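Local coordinates for protein putative glycoside hydrolase (PDB 3HBZ) that is a putative glycoside hydrolase that binds calcium ions and may play a role in carbohydrate metabolism, at residues A[37-42]-A[205-210]; A[306-311]-A[334-339]. All coordinates share one frame; numbering follows the deposited sequence. Where two conformers were deposited one is given.

The two contacts show how chemistry follows position in a beta-rich fold. Interaction 1 lies at the surface, where a tight turn after strand 32-36 meets an arginine from the loop joining strands 200-205 and 210-220. Interaction 2 is buried, and three aliphatic residues meet there between strands 306-313 and 328-338. One is a sparse touch of a guanidinium nitrogen on turn carbons, the other purely apolar. Their backbones are nonetheless joined: Phe206 N lies 2.9 Å from Tyr306 O, and Ile209 O lies 2.9 Å from Arg339 N, both probable hydrogen bonds. Segment 205-210 is thus tied by its backbone to both segments of interaction 2 while reaching outward to the turn of interaction 1.

Interaction 1 of 2, residues A[37-42]-A[205-210]; sequences VGPGTD and PFRHIP. With ACT (acetate ion), chain H.
Gly38 and Pro39 open a type II beta turn that faces Arg207 without any backbone pairing, the closest CA atoms of the two loops, those of Gly38 and Pro205, being 9.6 Å apart. Arginine length bridges this gap. Arg207 runs extended from CG to NE, and its NH2 stands 4.0 Å from Gly38 CA and 4.2 Å from Pro39 CD, approaching the proline from the opposite direction. Both carbons lie obliquely to the guanidinium. The touch is slight, and it belongs to one of two deposited conformers of Arg207; the polar end is held instead by a hydrogen bond from NH1 to Thr302 O. The turn is stiffened from within. Gly38 O takes two donors from Thr41, the backbone N and, at 2.6 Å, the hydroxyl OG1, which sits on a carbonyl lone pair. Gly40 adopts a positive phi of 98°, the usual place for glycine in this turn type.

An acetate ion, probably from the crystallisation liquor, is bound against Phe206, Arg207 and His208. Arg207 N donates to its O over 2.6 Å at 153°, and Leu96 N also binds it. Its methyl group rests 3.5 Å from Phe206 CE1, oblique to that ring, and 3.6 Å from His208 CD2, at the imidazole edge near its plane. His208 is itself held by Glu341 and by stacking on Tyr338. Overall this is loop-to-loop packing between two beta units: a proline-glycine type II turn leaving the five-stranded mixed sheet meets a connecting loop of the larger antiparallel assembly.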
ATOM      1  N   VAL A  37      -9.988  -0.697  13.572  1.00 25.12           N
ATOM      2  CA  VAL A  37     -10.792  -0.120  14.643  1.00 25.49           C
ATOM      3  C   VAL A  37      -9.904   0.712  15.574  1.00 24.30           C
ATOM      4  O   VAL A  37      -8.682   0.587  15.561  1.00 25.26           O
ATOM      5  CB  VAL A  37     -11.534  -1.234  15.421  1.00 25.40           C
ATOM      6  CG1 VAL A  37     -12.349  -2.048  14.463  1.00 26.60           C
ATOM      7  CG2 VAL A  37     -10.550  -2.132  16.192  1.00 24.10           C
ATOM      8  N   GLY A  38     -10.515   1.579  16.368  1.00 25.37           N
ATOM      9  CA  GLY A  38      -9.758   2.425  17.282  1.00 27.17           C
ATOM     10  C   GLY A  38      -9.071   1.626  18.382  1.00 29.56           C
ATOM     11  O   GLY A  38      -9.635   0.657  18.905  1.00 27.47           O
ATOM     12  N   PRO A  39      -7.841   2.018  18.738  1.00 32.20           N
ATOM     13  CA  PRO A  39      -7.166   1.436  19.904  1.00 32.76           C
ATOM     14  C   PRO A  39      -8.071   1.479  21.113  1.00 33.26           C
ATOM     15  O   PRO A  39      -8.690   2.513  21.370  1.00 33.56           O
ATOM     16  CB  PRO A  39      -5.967   2.365  20.097  1.00 32.73           C
ATOM     17  CG  PRO A  39      -5.672   2.822  18.683  1.00 34.92           C
ATOM     18  CD  PRO A  39      -7.000   3.025  18.062  1.00 32.36           C
ATOM     19  N   GLY A  40      -8.179   0.358  21.814  1.00 33.68           N
ATOM     20  CA  GLY A  40      -9.131   0.219  22.916  1.00 33.50           C
ATOM     21  C   GLY A  40     -10.446  -0.481  22.567  1.00 33.44           C
ATOM     22  O   GLY A  40     -11.204  -0.824  23.470  1.00 34.09           O
ATOM     23  N   THR A  41     -10.767  -0.651  21.279  1.00 32.76           N
ATOM     24  CA  THR A  41     -11.973  -1.418  20.895  1.00 31.30           C
ATOM     25  C   THR A  41     -11.799  -2.848  21.365  1.00 31.45           C
ATOM     26  O   THR A  41     -10.705  -3.383  21.285  1.00 32.42           O
ATOM     27  CB  THR A  41     -12.167  -1.429  19.367  1.00 32.47           C
ATOM     28  OG1 THR A  41     -12.085  -0.087  18.902  1.00 33.12           O
ATOM     29  CG2 THR A  41     -13.515  -2.045  18.931  1.00 26.28           C
ATOM     30  N   ASP A  42     -12.869  -3.448  21.879  1.00 32.37           N
ATOM     31  CA  ASP A  42     -12.877  -4.859  22.243  1.00 31.97           C
ATOM     32  C   ASP A  42     -12.969  -5.698  20.973  1.00 30.45           C
ATOM     33  O   ASP A  42     -13.951  -5.595  20.208  1.00 33.73           O
ATOM     34  CB  ASP A  42     -14.062  -5.161  23.173  1.00 33.32           C
ATOM     35  CG  ASP A  42     -13.921  -6.498  23.909  1.00 37.64           C
ATOM     36  OD1 ASP A  42     -13.572  -7.514  23.263  1.00 34.03           O
ATOM     37  OD2 ASP A  42     -14.178  -6.531  25.136  1.00 46.88           O
ATOM     38  N   PRO A 205      -5.045   6.076   9.059  1.00 24.48           N
ATOM     39  CA  PRO A 205      -5.206   7.047  10.157  1.00 25.95           C
ATOM     40  C   PRO A 205      -3.989   7.103  11.085  1.00 25.56           C
ATOM     41  O   PRO A 205      -3.370   6.066  11.343  1.00 22.40           O
ATOM     42  CB  PRO A 205      -6.448   6.543  10.887  1.00 27.72           C
ATOM     43  CG  PRO A 205      -7.209   5.823   9.826  1.00 28.17           C
ATOM     44  CD  PRO A 205      -6.154   5.117   9.021  1.00 23.73           C
ATOM     45  N   PHE A 206      -3.624   8.320  11.513  1.00 23.60           N
ATOM     46  CA  PHE A 206      -2.445   8.561  12.372  1.00 24.62           C
ATOM     47  C   PHE A 206      -2.818   9.618  13.399  1.00 24.34           C
ATOM     48  O   PHE A 206      -3.374  10.663  13.036  1.00 23.34           O
ATOM     49  CB  PHE A 206      -1.265   9.027  11.501  1.00 27.61           C
ATOM     50  CG  PHE A 206       0.045   9.111  12.248  1.00 22.25           C
ATOM     51  CD1 PHE A 206       0.630   7.972  12.789  1.00 28.57           C
ATOM     52  CD2 PHE A 206       0.681  10.351  12.427  1.00 29.43           C
ATOM     53  CE1 PHE A 206       1.839   8.057  13.511  1.00 25.79           C
ATOM     54  CE2 PHE A 206       1.869  10.451  13.116  1.00 30.58           C
ATOM     55  CZ  PHE A 206       2.459   9.284  13.686  1.00 21.75           C
ATOM     56  N   ARG A 207      -2.575   9.345  14.680  1.00 25.94           N
ATOM     57  CA  ARG A 207      -3.066  10.232  15.749  0.55 27.11           C
ATOM     58  C   ARG A 207      -1.955  10.998  16.487  1.00 26.84           C
ATOM     59  O   ARG A 207      -2.146  11.445  17.594  1.00 25.06           O
ATOM     60  CB  ARG A 207      -3.947   9.457  16.752  0.55 27.50           C
ATOM     61  CG  ARG A 207      -5.187   8.797  16.131  0.55 27.94           C
ATOM     62  CD  ARG A 207      -5.978   7.989  17.169  0.55 18.82           C
ATOM     63  NE  ARG A 207      -6.911   7.045  16.516  0.55 32.48           N
ATOM     64  CZ  ARG A 207      -8.242   7.027  16.646  0.55 27.15           C
ATOM     65  NH1 ARG A 207      -8.862   7.904  17.410  0.55 22.27           N
ATOM     66  NH2 ARG A 207      -8.967   6.109  16.006  0.55 26.50           N
ATOM     67  N   HIS A 208      -0.810  11.203  15.844  1.00 27.14           N
ATOM     68  CA  HIS A 208       0.254  12.091  16.383  1.00 26.38           C
ATOM     69  C   HIS A 208       0.641  13.102  15.287  1.00 24.67           C
ATOM     70  O   HIS A 208       0.192  12.978  14.155  1.00 28.30           O
ATOM     71  CB  HIS A 208       1.494  11.286  16.793  1.00 26.55           C
ATOM     72  CG  HIS A 208       1.191  10.118  17.671  1.00 32.48           C
ATOM     73  ND1 HIS A 208       0.815  10.262  18.992  1.00 25.73           N
ATOM     74  CD2 HIS A 208       1.179   8.783  17.412  1.00 30.36           C
ATOM     75  CE1 HIS A 208       0.605   9.063  19.518  1.00 30.61           C
ATOM     76  NE2 HIS A 208       0.815   8.149  18.579  1.00 36.70           N
ATOM     77  N   ILE A 209       1.497  14.060  15.638  1.00 23.27           N
ATOM     78  CA  ILE A 209       1.972  15.080  14.734  1.00 23.63           C
ATOM     79  C   ILE A 209       3.318  14.606  14.247  1.00 24.61           C
ATOM     80  O   ILE A 209       4.298  14.627  15.008  1.00 26.71           O
ATOM     81  CB  ILE A 209       2.107  16.454  15.419  1.00 24.26           C
ATOM     82  CG1 ILE A 209       0.741  16.964  15.905  1.00 28.72           C
ATOM     83  CG2 ILE A 209       2.694  17.480  14.431  1.00 25.44           C
ATOM     84  CD1 ILE A 209       0.800  18.272  16.714  1.00 33.32           C
ATOM     85  N   PRO A 210       3.378  14.133  12.990  1.00 25.79           N
ATOM     86  CA  PRO A 210       4.637  13.708  12.471  1.00 28.39           C
ATOM     87  C   PRO A 210       5.548  14.913  12.236  1.00 29.10           C
ATOM     88  O   PRO A 210       5.081  15.957  11.757  1.00 27.99           O
ATOM     89  CB  PRO A 210       4.243  13.001  11.173  1.00 30.27           C
ATOM     90  CG  PRO A 210       3.060  13.671  10.722  1.00 32.61           C
ATOM     91  CD  PRO A 210       2.332  14.124  11.950  1.00 29.44           C
TER
HETATM   92  C   ACT H   7      -1.286   6.140  15.407  1.00 49.09           C
HETATM   93  O   ACT H   7      -1.798   7.127  15.804  1.00 47.53           O
HETATM   94  OXT ACT H   7      -2.189   5.528  14.749  1.00 54.16           O
HETATM   95  CH3 ACT H   7       0.227   5.808  15.663  1.00 52.57           C

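Interaction 2 of 2, residues A[306-311]-A[334-339]; sequences YNVAIV and VELIYR
Leu336 points from strand 328-338 toward Val308 and Ile310 of strand 306-313, and uses different parts of its side chain for each. The terminal methyl CD2 goes to the valine, lying 4.2 Å from Val308 CG1. The base of the same side chain serves the isoleucine: Leu336 CB is 4.2 Å from Ile310 CD1. Leucine and isoleucine meet at a slant, the end of one beside the root of the other. Torsions account for this. The leucine's chi1 of -179° sets CG opposite the backbone nitrogen, and from there the CD2 branch turns to Val308, whereas Ile310 carries CG1 anti to the carbonyl carbon and then extends (chi2 162°), which sends CD1 across to the leucine.

No hydrogen bond joins the two segments, which run in roughly opposite directions with the CA atoms of Ile310 and Leu336 8.6 Å apart. Each strand is paired with others instead: 306-313 with 177-183, 200-205 and 240-247, and 328-338 with 99-100, 158-165 and 210-220. Apolar neighbours extend the packing, Phe206 touching both Val308 and Leu336, and Tyr100 touching Ile310 and Leu336. The touching atoms are all carbons, so the contact rests on shape and on burial of all three side chains. Such face-to-face packing of aliphatic residues between strands that share no backbone bonds is characteristic of the interior of a beta sandwich, consistent with the galactose-binding-domain-like clan to which this domain is assigned.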
ATOM      1  N   TYR A 306      -7.153  12.418  10.668  1.00 23.03           N
ATOM      2  CA  TYR A 306      -6.001  12.628   9.762  1.00 23.81           C
ATOM      3  C   TYR A 306      -5.379  11.298   9.414  1.00 24.13           C
ATOM      4  O   TYR A 306      -5.294  10.399  10.257  1.00 24.86           O
ATOM      5  CB  TYR A 306      -4.917  13.561  10.375  1.00 26.76           C
ATOM      6  CG  TYR A 306      -5.394  14.973  10.675  1.00 25.04           C
ATOM      7  CD1 TYR A 306      -5.448  15.954   9.682  1.00 25.95           C
ATOM      8  CD2 TYR A 306      -5.787  15.330  11.951  1.00 31.88           C
ATOM      9  CE1 TYR A 306      -5.896  17.235   9.951  1.00 23.71           C
ATOM     10  CE2 TYR A 306      -6.216  16.617  12.235  1.00 25.46           C
ATOM     11  CZ  TYR A 306      -6.272  17.566  11.223  1.00 26.69           C
ATOM     12  OH  TYR A 306      -6.728  18.835  11.513  1.00 23.98           O
ATOM     13  N   ASN A 307      -4.953  11.186   8.156  1.00 23.56           N
ATOM     14  CA  ASN A 307      -4.193  10.077   7.685  1.00 21.59           C
ATOM     15  C   ASN A 307      -2.801  10.527   7.343  1.00 23.91           C
ATOM     16  O   ASN A 307      -2.571  11.678   6.908  1.00 24.05           O
ATOM     17  CB  ASN A 307      -4.802   9.508   6.392  1.00 21.34           C
ATOM     18  CG  ASN A 307      -6.032   8.653   6.629  1.00 27.89           C
ATOM     19  OD1 ASN A 307      -6.537   8.553   7.756  1.00 24.69           O
ATOM     20  ND2 ASN A 307      -6.533   8.033   5.542  1.00 22.64           N
ATOM     21  N   VAL A 308      -1.879   9.574   7.442  1.00 22.11           N
ATOM     22  CA  VAL A 308      -0.535   9.767   6.984  1.00 23.83           C
ATOM     23  C   VAL A 308      -0.239   8.673   5.990  1.00 22.96           C
ATOM     24  O   VAL A 308      -0.667   7.519   6.186  1.00 24.67           O
ATOM     25  CB  VAL A 308       0.503   9.715   8.146  1.00 25.64           C
ATOM     26  CG1 VAL A 308       1.922   9.590   7.549  1.00 28.91           C
ATOM     27  CG2 VAL A 308       0.387  11.007   9.013  1.00 31.06           C
ATOM     28  N   ALA A 309       0.480   9.038   4.928  1.00 23.49           N
ATOM     29  CA  ALA A 309       1.093   8.093   3.994  1.00 24.69           C
ATOM     30  C   ALA A 309       2.589   8.330   3.897  1.00 26.75           C
ATOM     31  O   ALA A 309       3.055   9.484   3.944  1.00 25.74           O
ATOM     32  CB  ALA A 309       0.467   8.230   2.575  1.00 24.99           C
ATOM     33  N   ILE A 310       3.326   7.240   3.708  1.00 23.17           N
ATOM     34  CA  ILE A 310       4.747   7.241   3.384  1.00 23.52           C
ATOM     35  C   ILE A 310       4.837   6.513   2.055  1.00 24.09           C
ATOM     36  O   ILE A 310       4.191   5.457   1.864  1.00 25.29           O
ATOM     37  CB  ILE A 310       5.587   6.501   4.437  1.00 24.21           C
ATOM     38  CG1 ILE A 310       5.577   7.239   5.781  1.00 21.99           C
ATOM     39  CG2 ILE A 310       7.072   6.267   3.952  1.00 25.50           C
ATOM     40  CD1 ILE A 310       6.011   6.357   6.954  1.00 22.96           C
ATOM     41  N   VAL A 311       5.613   7.076   1.142  1.00 24.29           N
ATOM     42  CA  VAL A 311       5.765   6.526  -0.200  1.00 24.69           C
ATOM     43  C   VAL A 311       7.230   6.526  -0.642  1.00 24.48           C
ATOM     44  O   VAL A 311       7.951   7.558  -0.476  1.00 25.70           O
ATOM     45  CB  VAL A 311       4.986   7.374  -1.227  1.00 28.79           C
ATOM     46  CG1 VAL A 311       5.093   6.698  -2.606  1.00 24.68           C
ATOM     47  CG2 VAL A 311       3.523   7.582  -0.788  1.00 24.18           C
ATOM     48  N   VAL A 334      13.912   2.713   8.462  1.00 25.13           N
ATOM     49  CA  VAL A 334      13.180   3.956   8.321  1.00 25.28           C
ATOM     50  C   VAL A 334      12.401   4.167   9.605  1.00 25.46           C
ATOM     51  O   VAL A 334      11.944   3.208  10.229  1.00 20.85           O
ATOM     52  CB  VAL A 334      12.181   3.912   7.103  1.00 27.46           C
ATOM     53  CG1 VAL A 334      11.371   5.188   6.989  1.00 21.99           C
ATOM     54  CG2 VAL A 334      12.946   3.675   5.823  1.00 21.39           C
ATOM     55  N   GLU A 335      12.190   5.433   9.944  1.00 25.01           N
ATOM     56  CA  GLU A 335      11.367   5.791  11.072  1.00 26.28           C
ATOM     57  C   GLU A 335      10.447   6.957  10.753  1.00 26.13           C
ATOM     58  O   GLU A 335      10.875   7.988  10.240  1.00 27.04           O
ATOM     59  CB  GLU A 335      12.260   6.143  12.297  1.00 25.36           C
ATOM     60  CG  GLU A 335      11.427   6.271  13.509  1.00 30.91           C
ATOM     61  CD  GLU A 335      12.200   6.444  14.800  1.00 35.49           C
ATOM     62  OE1 GLU A 335      13.444   6.558  14.763  1.00 32.67           O
ATOM     63  OE2 GLU A 335      11.520   6.462  15.852  1.00 36.31           O
ATOM     64  N   LEU A 336       9.179   6.822  11.104  1.00 26.12           N
ATOM     65  CA  LEU A 336       8.280   7.985  11.179  1.00 25.00           C
ATOM     66  C   LEU A 336       8.369   8.602  12.588  1.00 27.11           C
ATOM     67  O   LEU A 336       7.872   8.033  13.575  1.00 26.44           O
ATOM     68  CB  LEU A 336       6.847   7.539  10.849  1.00 24.25           C
ATOM     69  CG  LEU A 336       5.808   8.656  10.858  1.00 25.57           C
ATOM     70  CD1 LEU A 336       6.186   9.782   9.889  1.00 23.72           C
ATOM     71  CD2 LEU A 336       4.393   8.031  10.571  1.00 20.68           C
ATOM     72  N   ILE A 337       9.034   9.752  12.691  1.00 26.64           N
ATOM     73  CA  ILE A 337       9.258  10.417  13.981  1.00 24.32           C
ATOM     74  C   ILE A 337       8.139  11.441  14.170  1.00 24.65           C
ATOM     75  O   ILE A 337       7.826  12.207  13.253  1.00 23.87           O
ATOM     76  CB  ILE A 337      10.659  11.128  14.027  1.00 25.81           C
ATOM     77  CG1 ILE A 337      11.788  10.093  13.765  1.00 30.75           C
ATOM     78  CG2 ILE A 337      10.903  11.872  15.397  1.00 26.53           C
ATOM     79  CD1 ILE A 337      13.145  10.709  13.357  1.00 26.56           C
ATOM     80  N   TYR A 338       7.538  11.416  15.349  1.00 24.87           N
ATOM     81  CA  TYR A 338       6.456  12.319  15.712  1.00 25.98           C
ATOM     82  C   TYR A 338       6.682  13.014  17.075  1.00 28.30           C
ATOM     83  O   TYR A 338       7.494  12.580  17.917  1.00 26.51           O
ATOM     84  CB  TYR A 338       5.129  11.568  15.727  1.00 27.43           C
ATOM     85  CG  TYR A 338       5.050  10.384  16.654  1.00 26.29           C
ATOM     86  CD1 TYR A 338       4.673  10.546  17.979  1.00 30.43           C
ATOM     87  CD2 TYR A 338       5.348   9.097  16.200  1.00 29.92           C
ATOM     88  CE1 TYR A 338       4.585   9.460  18.851  1.00 31.27           C
ATOM     89  CE2 TYR A 338       5.247   7.993  17.061  1.00 30.99           C
ATOM     90  CZ  TYR A 338       4.861   8.195  18.382  1.00 34.50           C
ATOM     91  OH  TYR A 338       4.767   7.150  19.244  1.00 38.85           O
ATOM     92  N   ARG A 339       5.976  14.116  17.271  1.00 29.09           N
ATOM     93  CA  ARG A 339       6.190  14.931  18.476  1.00 32.95           C
ATOM     94  C   ARG A 339       5.674  14.210  19.719  1.00 37.06           C
ATOM     95  O   ARG A 339       4.577  13.646  19.661  1.00 36.71           O
ATOM     96  CB  ARG A 339       5.483  16.254  18.346  1.00 30.79           C
ATOM     97  CG  ARG A 339       5.744  17.180  19.570  1.00 34.83           C
ATOM     98  CD  ARG A 339       5.234  18.572  19.310  1.00 39.56           C
ATOM     99  NE  ARG A 339       5.940  19.047  18.131  1.00 43.48           N
ATOM    100  CZ  ARG A 339       5.407  19.775  17.160  1.00 46.83           C
ATOM    101  NH1 ARG A 339       4.120  20.139  17.214  1.00 47.99           N
ATOM    102  NH2 ARG A 339       6.179  20.128  16.118  1.00 32.72           N
TER